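Tannase (Lactobacillus plantarum, PDB 3WA7) hydrolyses ester bonds in tannins, releasing gallate, probably by the serine-esterase mechanism of the alpha/beta-hydrolase fold. Local coordinates at residues A[20-25]-A[101-106]; A[32-37]-A[133-138]; A[95-100]-A[452-457]; A[410-415]-A[461-466]. One frame throughout, in Å; residues are numbered along the deposited sequence. Where two conformers were deposited one is given.

Contact 1: residues A[20-25]-A[101-106]; sequences AGQAIQ and ALKRGY
I24 and K103 are brought together by their first torsions: in I24, CG1 stands anti to the carbonyl carbon (chi1 -59°) and holds CD1 against the lysine, while K103 puts CG anti to its own N (chi1 -178°) and runs its methylenes past the strand. The two side chains meet at about a right angle, with I24 CD1 3.6 Å from K103 CG and K103 CB and CD also near. The other branch of I24 does less, CG2 making a looser apolar touch on L102 CB at 4.1 Å. At the exposed end, Q22 lies across the same lysine, and its amide NE2 comes 3.5 Å from K103 CE; this is packing on a methylene, not a hydrogen bond. The aliphatic part of K103 thus covers the CD1 end of buried I24. Just beyond, the helix closes in a Schellman motif at G105, with Y106 N 2.9 Å from A101 O. I24 is backbone hydrogen-bonded to V17 and touches V19 of strand 13-19, L102 packs on F48 and P50, and A101 meets F461, which places the C-terminal end of helix 95-103 between the N-terminal strands of the mixed sheet and helix 457-468.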
loop_
_atom_site.group_PDB
_atom_site.type_symbol
_atom_site.label_atom_id
_atom_site.label_comp_id
_atom_site.label_asym_id
_atom_site.label_seq_id
_atom_site.Cartn_x
_atom_site.Cartn_y
_atom_site.Cartn_z
ATOM N N ALA A 20 -4.231 -18.888 -19.938
ATOM C CA ALA A 20 -5.079 -20.063 -19.791
ATOM C C ALA A 20 -5.565 -20.548 -21.153
ATOM O O ALA A 20 -6.767 -20.584 -21.418
ATOM C CB ALA A 20 -6.270 -19.740 -18.892
ATOM N N GLY A 21 -4.620 -20.911 -22.014
ATOM C CA GLY A 21 -4.966 -21.395 -23.338
ATOM C C GLY A 21 -5.568 -20.345 -24.255
ATOM O O GLY A 21 -5.675 -20.562 -25.462
ATOM N N GLN A 22 -5.961 -19.207 -23.689
ATOM C CA GLN A 22 -6.558 -18.129 -24.472
ATOM C C GLN A 22 -5.555 -17.012 -24.745
ATOM O O GLN A 22 -4.852 -16.558 -23.843
ATOM C CB GLN A 22 -7.775 -17.561 -23.741
ATOM C CG GLN A 22 -8.486 -16.446 -24.492
ATOM C CD GLN A 22 -9.730 -15.960 -23.774
ATOM O OE1 GLN A 22 -10.656 -16.731 -23.523
ATOM N NE2 GLN A 22 -9.757 -14.675 -23.440
ATOM N N ALA A 23 -5.497 -16.568 -25.997
ATOM C CA ALA A 23 -4.576 -15.506 -26.380
ATOM C C ALA A 23 -5.154 -14.129 -26.084
ATOM O O ALA A 23 -6.263 -13.806 -26.509
ATOM C CB ALA A 23 -4.240 -15.618 -27.865
ATOM N N ILE A 24 -4.401 -13.322 -25.346
ATOM C CA ILE A 24 -4.834 -11.968 -25.016
ATOM C C ILE A 24 -4.074 -10.991 -25.906
ATOM O O ILE A 24 -2.856 -10.843 -25.783
ATOM C CB ILE A 24 -4.555 -11.632 -23.538
ATOM C CG1 ILE A 24 -5.290 -12.623 -22.633
ATOM C CG2 ILE A 24 -5.006 -10.210 -23.231
ATOM C CD1 ILE A 24 -6.790 -12.665 -22.857
ATOM N N GLN A 25 -4.796 -10.333 -26.808
ATOM C CA GLN A 25 -4.201 -9.376 -27.734
ATOM C C GLN A 25 -4.208 -7.972 -27.140
ATOM O O GLN A 25 -5.233 -7.502 -26.651
ATOM C CB GLN A 25 -4.978 -9.356 -29.053
ATOM C CG GLN A 25 -4.981 -10.667 -29.828
ATOM C CD GLN A 25 -3.665 -10.951 -30.526
ATOM O OE1 GLN A 25 -2.786 -10.090 -30.606
ATOM N NE2 GLN A 25 -3.528 -12.164 -31.052
ATOM N N ALA A 101 -5.975 -8.000 -16.157
ATOM C CA ALA A 101 -6.609 -6.695 -16.305
ATOM C C ALA A 101 -6.906 -6.409 -17.777
ATOM O O ALA A 101 -7.971 -5.901 -18.117
ATOM C CB ALA A 101 -5.702 -5.606 -15.730
ATOM N N LEU A 102 -5.959 -6.743 -18.645
ATOM C CA LEU A 102 -6.131 -6.528 -20.078
ATOM C C LEU A 102 -7.278 -7.394 -20.587
ATOM O O LEU A 102 -8.099 -6.954 -21.393
ATOM C CB LEU A 102 -4.837 -6.877 -20.817
ATOM C CG LEU A 102 -3.697 -5.886 -20.570
ATOM C CD1 LEU A 102 -2.391 -6.437 -21.131
ATOM C CD2 LEU A 102 -4.050 -4.546 -21.207
ATOM N N LYS A 103 -7.325 -8.628 -20.099
ATOM C CA LYS A 103 -8.370 -9.574 -20.472
ATOM C C LYS A 103 -9.734 -9.042 -20.022
ATOM O O LYS A 103 -10.755 -9.276 -20.675
ATOM C CB LYS A 103 -8.086 -10.931 -19.812
ATOM C CG LYS A 103 -9.081 -12.031 -20.155
ATOM C CD LYS A 103 -8.643 -13.356 -19.549
ATOM C CE LYS A 103 -9.602 -14.485 -19.902
ATOM N NZ LYS A 103 -10.966 -14.240 -19.354
ATOM N N ARG A 104 -9.733 -8.312 -18.909
ATOM C CA ARG A 104 -10.950 -7.738 -18.339
ATOM C C ARG A 104 -11.373 -6.441 -19.035
ATOM O O ARG A 104 -12.440 -5.898 -18.747
ATOM C CB ARG A 104 -10.738 -7.466 -16.849
ATOM C CG ARG A 104 -12.006 -7.191 -16.065
ATOM C CD ARG A 104 -12.735 -8.485 -15.730
ATOM N NE ARG A 104 -13.793 -8.266 -14.749
ATOM C CZ ARG A 104 -14.226 -9.192 -13.899
ATOM N NH1 ARG A 104 -13.693 -10.406 -13.908
ATOM N NH2 ARG A 104 -15.186 -8.900 -13.032
ATOM N N GLY A 105 -10.534 -5.944 -19.939
ATOM C CA GLY A 105 -10.857 -4.728 -20.665
ATOM C C GLY A 105 -10.299 -3.442 -20.083
ATOM O O GLY A 105 -10.675 -2.348 -20.506
ATOM N N TYR A 106 -9.399 -3.556 -19.113
ATOM C CA TYR A 106 -8.810 -2.366 -18.503
ATOM C C TYR A 106 -7.566 -1.914 -19.251
ATOM O O TYR A 106 -6.818 -2.734 -19.784
ATOM C CB TYR A 106 -8.375 -2.640 -17.061
ATOM C CG TYR A 106 -9.439 -3.177 -16.137
ATOM C CD1 TYR A 106 -9.082 -3.826 -14.958
ATOM C CD2 TYR A 106 -10.797 -3.044 -16.432
ATOM C CE1 TYR A 106 -10.042 -4.336 -14.095
ATOM C CE2 TYR A 106 -11.770 -3.553 -15.573
ATOM C CZ TYR A 106 -11.383 -4.199 -14.408
ATOM O OH TYR A 106 -12.328 -4.718 -13.552
#

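Contact 2: residues A[32-37]-A[133-138]; sequences IQYVQH and IVDMKA
D135 is the first residue of 133-138 to meet Y34: the ring comes in at about a right angle, with Y34 OH 3.4 Å from D135 CB. The carboxylate stands nearly upright to the ring plane (80°), and the phenol is not bonded to it. That hydroxyl is hydrogen-bonded to G112 O instead, while D135 OD2 forms a salt bridge with R114 and OD1 takes a bond from Q43, so the buried polar ends are all satisfied. The backbone O of D135 approaches the ring obliquely, 3.7 Å from Y34 CE1. One turn on, A138 puts its methyl at the edge of the ring, CB to Y34 CE1 3.7 Å, and V35 CG1 touches the same methyl at 3.6 Å. The ring reaches this spot with CG between backbone N and carbonyl carbon (chi1 58°). With an alanine in place of Y34, G112 O would probably lose its hydroxyl partner and a gap would open beside A138. Last comes A138 O, joined to Y34 O by a bridging water that donates to both, 2.7 Å from A138 O. On the other segment, Q33 NE2 bonds V35 O, two residues on, at 2.8 Å. The arrangement is that of an alpha/beta-hydrolase fold, where helix 131-145 packs beside the sheet and the chain just after strand 22-33 lies against it through Y34 and V35.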
loop_
_atom_site.group_PDB
_atom_site.type_symbol
_atom_site.label_atom_id
_atom_site.label_comp_id
_atom_site.label_asym_id
_atom_site.label_seq_id
_atom_site.Cartn_x
_atom_site.Cartn_y
_atom_site.Cartn_z
ATOM N N ILE A 32 8.282 5.410 -21.508
ATOM C CA ILE A 32 7.861 6.768 -21.787
ATOM C C ILE A 32 8.250 7.670 -20.616
ATOM O O ILE A 32 7.804 7.466 -19.491
ATOM C CB ILE A 32 6.327 6.840 -21.975
ATOM C CG1 ILE A 32 5.913 5.997 -23.183
ATOM C CG2 ILE A 32 5.890 8.289 -22.142
ATOM C CD1 ILE A 32 4.413 5.832 -23.327
ATOM N N GLN A 33 9.097 8.656 -20.887
ATOM C CA GLN A 33 9.516 9.602 -19.859
ATOM C C GLN A 33 8.261 10.407 -19.522
ATOM O O GLN A 33 7.672 11.026 -20.408
ATOM C CB GLN A 33 10.606 10.507 -20.434
ATOM C CG GLN A 33 11.149 11.556 -19.492
ATOM C CD GLN A 33 12.262 12.361 -20.135
ATOM O OE1 GLN A 33 13.260 11.802 -20.594
ATOM N NE2 GLN A 33 12.098 13.678 -20.174
ATOM N N TYR A 34 7.841 10.407 -18.258
ATOM C CA TYR A 34 6.625 11.132 -17.905
ATOM C C TYR A 34 6.799 12.518 -17.283
ATOM O O TYR A 34 5.815 13.163 -16.918
ATOM C CB TYR A 34 5.704 10.248 -17.046
ATOM C CG TYR A 34 6.303 9.721 -15.764
ATOM C CD1 TYR A 34 6.432 10.539 -14.644
ATOM C CD2 TYR A 34 6.720 8.393 -15.664
ATOM C CE1 TYR A 34 6.959 10.046 -13.448
ATOM C CE2 TYR A 34 7.248 7.890 -14.477
ATOM C CZ TYR A 34 7.364 8.721 -13.374
ATOM O OH TYR A 34 7.883 8.230 -12.194
ATOM N N VAL A 35 8.048 12.965 -17.161
ATOM C CA VAL A 35 8.344 14.311 -16.662
ATOM C C VAL A 35 9.402 14.890 -17.598
ATOM O O VAL A 35 10.164 14.144 -18.216
ATOM C CB VAL A 35 8.895 14.328 -15.204
ATOM C CG1 VAL A 35 7.823 13.847 -14.235
ATOM C CG2 VAL A 35 10.148 13.482 -15.097
ATOM N N GLN A 36 9.440 16.215 -17.712
ATOM C CA GLN A 36 10.400 16.876 -18.591
ATOM C C GLN A 36 11.830 16.843 -18.068
ATOM O O GLN A 36 12.785 16.784 -18.848
ATOM C CB GLN A 36 9.996 18.333 -18.820
ATOM C CG GLN A 36 8.674 18.511 -19.534
ATOM C CD GLN A 36 8.361 19.969 -19.800
ATOM O OE1 GLN A 36 9.123 20.668 -20.470
ATOM N NE2 GLN A 36 7.238 20.438 -19.271
ATOM N N HIS A 37 11.984 16.886 -16.747
ATOM C CA HIS A 37 13.312 16.881 -16.152
ATOM C C HIS A 37 13.502 15.762 -15.133
ATOM O O HIS A 37 13.587 16.011 -13.928
ATOM C CB HIS A 37 13.581 18.240 -15.498
ATOM C CG HIS A 37 13.216 19.404 -16.366
ATOM N ND1 HIS A 37 12.177 20.261 -16.065
ATOM C CD2 HIS A 37 13.725 19.831 -17.546
ATOM C CE1 HIS A 37 12.062 21.164 -17.023
ATOM N NE2 HIS A 37 12.989 20.925 -17.933
ATOM N N ILE A 133 5.689 9.346 -3.847
ATOM C CA ILE A 133 4.368 9.882 -4.141
ATOM C C ILE A 133 4.428 10.995 -5.186
ATOM O O ILE A 133 3.477 11.201 -5.934
ATOM C CB ILE A 133 3.662 10.369 -2.847
ATOM C CG1 ILE A 133 2.242 10.839 -3.167
ATOM C CG2 ILE A 133 4.471 11.469 -2.184
ATOM C CD1 ILE A 133 1.329 9.743 -3.694
ATOM N N VAL A 134 5.551 11.709 -5.249
ATOM C CA VAL A 134 5.700 12.750 -6.259
ATOM C C VAL A 134 5.701 12.059 -7.626
ATOM O O VAL A 134 5.059 12.530 -8.569
ATOM C CB VAL A 134 7.017 13.546 -6.068
ATOM C CG1 VAL A 134 7.307 14.399 -7.301
ATOM C CG2 VAL A 134 6.895 14.447 -4.849
ATOM N N ASP A 135 6.403 10.932 -7.725
ATOM C CA ASP A 135 6.454 10.195 -8.989
ATOM C C ASP A 135 5.096 9.609 -9.358
ATOM O O ASP A 135 4.705 9.634 -10.522
ATOM C CB ASP A 135 7.489 9.067 -8.934
ATOM C CG ASP A 135 8.910 9.566 -9.126
ATOM O OD1 ASP A 135 9.091 10.736 -9.531
ATOM O OD2 ASP A 135 9.849 8.782 -8.882
HETATM N N MSE A 136 4.378 9.075 -8.374
HETATM C CA MSE A 136 3.062 8.509 -8.649
HETATM C C MSE A 136 2.148 9.612 -9.184
HETATM O O MSE A 136 1.394 9.405 -10.135
HETATM C CB MSE A 136 2.462 7.903 -7.375
HETATM C CG MSE A 136 1.200 7.083 -7.610
HETATM SE SE MSE A 136 1.527 5.476 -8.651
HETATM C CE MSE A 136 0.793 6.048 -10.350
ATOM N N LYS A 137 2.235 10.794 -8.582
ATOM C CA LYS A 137 1.413 11.921 -9.009
ATOM C C LYS A 137 1.817 12.415 -10.394
ATOM O O LYS A 137 0.958 12.776 -11.203
ATOM C CB LYS A 137 1.510 13.066 -7.994
ATOM C CG LYS A 137 0.710 12.836 -6.714
ATOM C CD LYS A 137 1.071 13.854 -5.631
ATOM C CE LYS A 137 0.152 13.724 -4.417
ATOM N NZ LYS A 137 -1.248 14.110 -4.750
ATOM N N ALA A 138 3.118 12.441 -10.667
ATOM C CA ALA A 138 3.597 12.886 -11.972
ATOM C C ALA A 138 3.066 11.944 -13.047
ATOM O O ALA A 138 2.662 12.385 -14.124
ATOM C CB ALA A 138 5.122 12.904 -12.004
HETATM O O HOH W 1 3.863 14.402 -15.509
#

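Contact 3: residues A[95-100]-A[452-457]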
loop_
_atom_site.group_PDB
_atom_site.type_symbol
_atom_site.label_atom_id
_atom_site.label_comp_id
_atom_site.label_asym_id
_atom_site.label_seq_id
_atom_site.Cartn_x
_atom_site.Cartn_y
_atom_site.Cartn_z
ATOM N N ALA A 95 2.904 -8.852 -13.028
ATOM C CA ALA A 95 2.594 -9.117 -14.431
ATOM C C ALA A 95 1.286 -9.878 -14.624
ATOM O O ALA A 95 0.515 -9.569 -15.531
ATOM C CB ALA A 95 3.740 -9.889 -15.082
ATOM N N GLY A 96 1.047 -10.875 -13.776
ATOM C CA GLY A 96 -0.168 -11.664 -13.882
ATOM C C GLY A 96 -1.411 -10.809 -13.746
ATOM O O GLY A 96 -2.410 -11.027 -14.427
ATOM N N THR A 97 -1.351 -9.829 -12.855
ATOM C CA THR A 97 -2.480 -8.939 -12.649
ATOM C C THR A 97 -2.720 -8.104 -13.901
ATOM O O THR A 97 -3.862 -7.889 -14.299
ATOM C CB THR A 97 -2.231 -8.016 -11.450
ATOM O OG1 THR A 97 -2.102 -8.815 -10.269
ATOM C CG2 THR A 97 -3.382 -7.032 -11.277
ATOM N N ILE A 98 -1.642 -7.636 -14.527
ATOM C CA ILE A 98 -1.784 -6.840 -15.741
ATOM C C ILE A 98 -2.394 -7.706 -16.843
ATOM O O ILE A 98 -3.254 -7.254 -17.596
ATOM C CB ILE A 98 -0.421 -6.281 -16.214
ATOM C CG1 ILE A 98 0.142 -5.332 -15.150
ATOM C CG2 ILE A 98 -0.594 -5.540 -17.539
ATOM C CD1 ILE A 98 1.498 -4.730 -15.505
ATOM N N GLN A 99 -1.949 -8.956 -16.934
ATOM C CA GLN A 99 -2.484 -9.867 -17.935
ATOM C C GLN A 99 -3.998 -9.992 -17.770
ATOM O O GLN A 99 -4.757 -9.836 -18.728
ATOM C CB GLN A 99 -1.835 -11.244 -17.796
ATOM C CG GLN A 99 -0.380 -11.293 -18.228
ATOM C CD GLN A 99 0.247 -12.651 -17.979
ATOM O OE1 GLN A 99 -0.455 -13.635 -17.748
ATOM N NE2 GLN A 99 1.574 -12.713 -18.033
ATOM N N GLN A 100 -4.431 -10.269 -16.545
ATOM C CA GLN A 100 -5.851 -10.421 -16.252
ATOM C C GLN A 100 -6.625 -9.122 -16.448
ATOM O O GLN A 100 -7.789 -9.134 -16.853
ATOM C CB GLN A 100 -6.037 -10.925 -14.817
ATOM C CG GLN A 100 -5.535 -12.347 -14.588
ATOM C CD GLN A 100 -6.209 -13.354 -15.497
ATOM O OE1 GLN A 100 -7.430 -13.344 -15.655
ATOM N NE2 GLN A 100 -5.416 -14.239 -16.095
ATOM N N SER A 452 1.083 -9.979 1.445
ATOM C CA SER A 452 1.072 -10.106 -0.009
ATOM C C SER A 452 -0.092 -9.324 -0.601
ATOM O O SER A 452 -0.825 -8.657 0.121
ATOM C CB SER A 452 0.921 -11.577 -0.387
ATOM O OG SER A 452 -0.296 -12.087 0.134
ATOM N N GLY A 453 -0.258 -9.414 -1.918
ATOM C CA GLY A 453 -1.351 -8.717 -2.575
ATOM C C GLY A 453 -1.766 -9.384 -3.875
ATOM O O GLY A 453 -1.204 -10.412 -4.254
ATOM N N ASP A 454 -2.762 -8.806 -4.545
ATOM C CA ASP A 454 -3.253 -9.314 -5.828
ATOM C C ASP A 454 -3.618 -10.801 -5.824
ATOM O O ASP A 454 -3.485 -11.477 -6.844
ATOM C CB ASP A 454 -2.202 -9.059 -6.916
ATOM C CG ASP A 454 -1.999 -7.577 -7.209
ATOM O OD1 ASP A 454 -2.307 -6.742 -6.336
ATOM O OD2 ASP A 454 -1.512 -7.248 -8.313
ATOM N N TYR A 455 -4.094 -11.305 -4.690
ATOM C CA TYR A 455 -4.456 -12.719 -4.574
ATOM C C TYR A 455 -5.951 -12.984 -4.739
ATOM O O TYR A 455 -6.395 -14.132 -4.662
ATOM C CB TYR A 455 -3.991 -13.247 -3.212
ATOM C CG TYR A 455 -4.333 -12.317 -2.071
ATOM C CD1 TYR A 455 -5.651 -12.147 -1.654
ATOM C CD2 TYR A 455 -3.342 -11.558 -1.445
ATOM C CE1 TYR A 455 -5.981 -11.246 -0.648
ATOM C CE2 TYR A 455 -3.661 -10.652 -0.436
ATOM C CZ TYR A 455 -4.984 -10.501 -0.044
ATOM O OH TYR A 455 -5.310 -9.590 0.935
ATOM N N ASP A 456 -6.717 -11.926 -4.982
ATOM C CA ASP A 456 -8.169 -12.022 -5.127
ATOM C C ASP A 456 -8.657 -11.223 -6.330
ATOM O O ASP A 456 -9.634 -10.482 -6.225
ATOM C CB ASP A 456 -8.824 -11.459 -3.868
ATOM C CG ASP A 456 -8.365 -10.042 -3.574
ATOM O OD1 ASP A 456 -7.488 -9.550 -4.315
ATOM O OD2 ASP A 456 -8.865 -9.421 -2.613
ATOM N N LEU A 457 -7.992 -11.374 -7.470
ATOM C CA LEU A 457 -8.362 -10.614 -8.660
ATOM C C LEU A 457 -9.827 -10.717 -9.080
ATOM O O LEU A 457 -10.394 -9.750 -9.595
ATOM C CB LEU A 457 -7.441 -10.994 -9.826
ATOM C CG LEU A 457 -5.952 -10.759 -9.540
ATOM C CD1 LEU A 457 -5.144 -11.013 -10.807
ATOM C CD2 LEU A 457 -5.731 -9.331 -9.044
#
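T97 and D454 make the tight end of this contact, where the threonine hydroxyl donates to the carboxylate over only 2.6 Å from OG1 to OD2. The oxygen is met on its anti side, 28° out of the carboxylate plane, and the two side chains cross at about a right angle. T97 turns OG1 anti to its carbonyl carbon (chi1 -62°), facing the aspartate, which leaves CG2 3.5 Å from D454 OD2. The second carboxylate oxygen, OD1, has its own hydrogen bond with N160, so both oxygens of D454 are hydrogen-bonded. L457 completes the snug part, its CD1 3.8 Å from T97 OG1 and CD2 4.0 Å from T97 CG2. A valine in place of T97 would probably leave D454 OD2 without its hydroxyl donor and the carboxylate freer to turn. The other side is looser: partly exposed Q100 merely brushes L457, CG to CD1 4.0 Å, with no polar bond between them. Helix 95-103 is thereby tied to the segment that leads into helix 457-468. In alpha/beta-hydrolases the loop after the last strand typically carries the catalytic histidine; segment 452-457 directly follows H451, its probable counterpart, and the D454 side chain lies near, without touching, the probable nucleophile elbow.

Contact 4: residues A[410-415]-A[461-466]; sequences HWRIRH and FSWIDG
R412 lies over the indole of W463, joining strand 410-414, next to the edge strand 440-444 of the alpha/beta-hydrolase sheet, to the nearly antiparallel C-terminal helix, axes 10.3 Å apart. The main apolar interaction is a CH-pi contact: R412 CB sits 3.4 Å from the centroid of the W463 six-membered ring, 3° off the normal. Because R412 is extended from CG to NE, with CG anti to the backbone N (chi1 -176°), its CD continues over the same system, 3.7 Å from W463 CD2. The arginine and the indole slide past each other in opposite directions, the guanidinium ending tilted 49° to the ring. Main-chain packing comes next: H410 C meets the ring edge 3.9 Å from W463 CZ2, and W411 C approaches CZ2 obliquely at 3.5 Å. Charge gathers farther along. The guanidinium groups of R412 and R414 lie face over face, offset, but acids are at hand: D456 bridges to R412 and D442 to R414, which would probably ease this. R414 NH1 also bonds I413 O from above its carbonyl plane. The remaining polar link is a water in the indole plane, 2.9 Å from W463 NE1, which donates in turn to W411 O.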
loop_
_atom_site.group_PDB
_atom_site.type_symbol
_atom_site.label_atom_id
_atom_site.label_comp_id
_atom_site.label_asym_id
_atom_site.label_seq_id
_atom_site.Cartn_x
_atom_site.Cartn_y
_atom_site.Cartn_z
ATOM N N HIS A 410 -13.928 6.167 -3.831
ATOM C CA HIS A 410 -14.057 4.712 -3.713
ATOM C C HIS A 410 -12.762 4.031 -3.289
ATOM O O HIS A 410 -11.723 4.203 -3.931
ATOM C CB HIS A 410 -14.517 4.147 -5.057
ATOM C CG HIS A 410 -15.644 4.917 -5.672
ATOM N ND1 HIS A 410 -16.918 4.914 -5.149
ATOM C CD2 HIS A 410 -15.676 5.751 -6.738
ATOM C CE1 HIS A 410 -17.687 5.716 -5.866
ATOM N NE2 HIS A 410 -16.958 6.236 -6.836
ATOM N N TRP A 411 -12.844 3.227 -2.228
ATOM C CA TRP A 411 -11.678 2.532 -1.685
ATOM C C TRP A 411 -11.881 1.038 -1.440
ATOM O O TRP A 411 -12.942 0.613 -0.978
ATOM C CB TRP A 411 -11.270 3.156 -0.343
ATOM C CG TRP A 411 -10.941 4.608 -0.403
ATOM C CD1 TRP A 411 -11.795 5.630 -0.706
ATOM C CD2 TRP A 411 -9.660 5.208 -0.182
ATOM N NE1 TRP A 411 -11.121 6.827 -0.694
ATOM C CE2 TRP A 411 -9.810 6.598 -0.375
ATOM C CE3 TRP A 411 -8.398 4.705 0.162
ATOM C CZ2 TRP A 411 -8.742 7.497 -0.238
ATOM C CZ3 TRP A 411 -7.335 5.599 0.299
ATOM C CH2 TRP A 411 -7.518 6.981 0.098
ATOM N N ARG A 412 -10.848 0.254 -1.733
ATOM C CA ARG A 412 -10.869 -1.184 -1.485
ATOM C C ARG A 412 -9.559 -1.509 -0.778
ATOM O O ARG A 412 -8.473 -1.353 -1.344
ATOM C CB ARG A 412 -10.976 -1.994 -2.779
ATOM C CG ARG A 412 -11.088 -3.500 -2.517
ATOM C CD ARG A 412 -11.381 -4.277 -3.795
ATOM N NE ARG A 412 -11.699 -5.683 -3.540
ATOM C CZ ARG A 412 -10.800 -6.639 -3.327
ATOM N NH1 ARG A 412 -9.506 -6.356 -3.333
ATOM N NH2 ARG A 412 -11.198 -7.887 -3.117
ATOM N N ILE A 413 -9.668 -1.946 0.468
ATOM C CA ILE A 413 -8.499 -2.258 1.272
ATOM C C ILE A 413 -8.508 -3.696 1.764
ATOM O O ILE A 413 -9.544 -4.207 2.195
ATOM C CB ILE A 413 -8.435 -1.333 2.503
ATOM C CG1 ILE A 413 -8.468 0.133 2.054
ATOM C CG2 ILE A 413 -7.189 -1.642 3.327
ATOM C CD1 ILE A 413 -8.554 1.116 3.198
ATOM N N ARG A 414 -7.346 -4.339 1.694
ATOM C CA ARG A 414 -7.188 -5.714 2.151
ATOM C C ARG A 414 -5.890 -5.854 2.942
ATOM O O ARG A 414 -4.882 -5.228 2.612
ATOM C CB ARG A 414 -7.156 -6.686 0.962
ATOM C CG ARG A 414 -8.481 -6.861 0.230
ATOM C CD ARG A 414 -9.491 -7.608 1.095
ATOM N NE ARG A 414 -10.759 -7.851 0.406
ATOM C CZ ARG A 414 -11.703 -6.934 0.202
ATOM N NH1 ARG A 414 -11.541 -5.689 0.631
ATOM N NH2 ARG A 414 -12.826 -7.271 -0.422
ATOM N N HIS A 415 -5.933 -6.656 4.002
ATOM C CA HIS A 415 -4.760 -6.935 4.826
ATOM C C HIS A 415 -4.960 -8.356 5.337
ATOM O O HIS A 415 -5.945 -8.637 6.013
ATOM C CB HIS A 415 -4.652 -5.973 6.017
ATOM C CG HIS A 415 -3.418 -6.183 6.844
ATOM N ND1 HIS A 415 -2.281 -5.416 6.701
ATOM C CD2 HIS A 415 -3.129 -7.109 7.790
ATOM C CE1 HIS A 415 -1.346 -5.860 7.521
ATOM N NE2 HIS A 415 -1.835 -6.887 8.193
ATOM N N PHE A 461 -11.623 -7.185 -9.497
ATOM C CA PHE A 461 -12.188 -6.768 -10.777
ATOM C C PHE A 461 -13.712 -6.636 -10.703
ATOM O O PHE A 461 -14.307 -5.821 -11.411
ATOM C CB PHE A 461 -11.784 -7.753 -11.882
ATOM C CG PHE A 461 -10.306 -7.739 -12.214
ATOM C CD1 PHE A 461 -9.783 -8.643 -13.134
ATOM C CD2 PHE A 461 -9.441 -6.830 -11.608
ATOM C CE1 PHE A 461 -8.420 -8.644 -13.447
ATOM C CE2 PHE A 461 -8.073 -6.823 -11.915
ATOM C CZ PHE A 461 -7.565 -7.732 -12.836
ATOM N N SER A 462 -14.341 -7.431 -9.843
ATOM C CA SER A 462 -15.790 -7.359 -9.678
ATOM C C SER A 462 -16.126 -6.012 -9.038
ATOM O O SER A 462 -17.111 -5.364 -9.401
ATOM C CB SER A 462 -16.289 -8.499 -8.784
ATOM O OG SER A 462 -17.681 -8.380 -8.545
ATOM N N TRP A 463 -15.294 -5.598 -8.083
ATOM C CA TRP A 463 -15.476 -4.319 -7.399
ATOM C C TRP A 463 -15.284 -3.183 -8.402
ATOM O O TRP A 463 -16.080 -2.245 -8.451
ATOM C CB TRP A 463 -14.459 -4.188 -6.259
ATOM C CG TRP A 463 -14.450 -2.851 -5.562
ATOM C CD1 TRP A 463 -15.396 -2.358 -4.706
ATOM C CD2 TRP A 463 -13.427 -1.850 -5.647
ATOM N NE1 TRP A 463 -15.023 -1.114 -4.250
ATOM C CE2 TRP A 463 -13.820 -0.777 -4.812
ATOM C CE3 TRP A 463 -12.217 -1.754 -6.346
ATOM C CZ2 TRP A 463 -13.041 0.379 -4.658
ATOM C CZ3 TRP A 463 -11.442 -0.603 -6.193
ATOM C CH2 TRP A 463 -11.861 0.446 -5.353
ATOM N N ILE A 464 -14.229 -3.267 -9.208
ATOM C CA ILE A 464 -13.969 -2.234 -10.201
ATOM C C ILE A 464 -15.130 -2.112 -11.193
ATOM O O ILE A 464 -15.620 -1.012 -11.451
ATOM C CB ILE A 464 -12.656 -2.517 -10.973
ATOM C CG1 ILE A 464 -11.459 -2.345 -10.027
ATOM C CG2 ILE A 464 -12.537 -1.578 -12.174
ATOM C CD1 ILE A 464 -10.111 -2.596 -10.674
ATOM N N ASP A 465 -15.577 -3.238 -11.740
ATOM C CA ASP A 465 -16.681 -3.218 -12.694
ATOM C C ASP A 465 -17.957 -2.677 -12.053
ATOM O O ASP A 465 -18.759 -2.016 -12.711
ATOM C CB ASP A 465 -16.938 -4.620 -13.258
ATOM C CG ASP A 465 -15.801 -5.110 -14.135
ATOM O OD1 ASP A 465 -14.937 -4.290 -14.507
ATOM O OD2 ASP A 465 -15.779 -6.313 -14.463
ATOM N N GLY A 466 -18.137 -2.958 -10.768
ATOM C CA GLY A 466 -19.312 -2.468 -10.070
ATOM C C GLY A 466 -19.311 -0.949 -10.021
ATOM O O GLY A 466 -20.350 -0.311 -10.194
HETATM O O HOH W 2 -15.533 0.846 -2.174
#

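Contacts 1 and 3 share helix 95-103, their centres 13 Å apart, and contact 4 brings in helix 457-468 beside it. Contacts 1 and 4 are locked by D465, whose OD2 forms a salt bridge with R104 NE (2.8 Å) and whose OD1 probably hydrogen-bonds Y106 OH. Contacts 3 and 4 join through D456 OD2, 2.8 Å from R412 NH2. Contact 2 stands apart: it shares strand 22-33 with contact 1, but their nearest atoms are about 14 Å apart. The probable catalytic triad is S163, H451 and D419; segment 452-457 of contact 3 directly follows H451, while H415 of contact 4 bonds D419 O, so these two lie nearest the presumed active site in sequence.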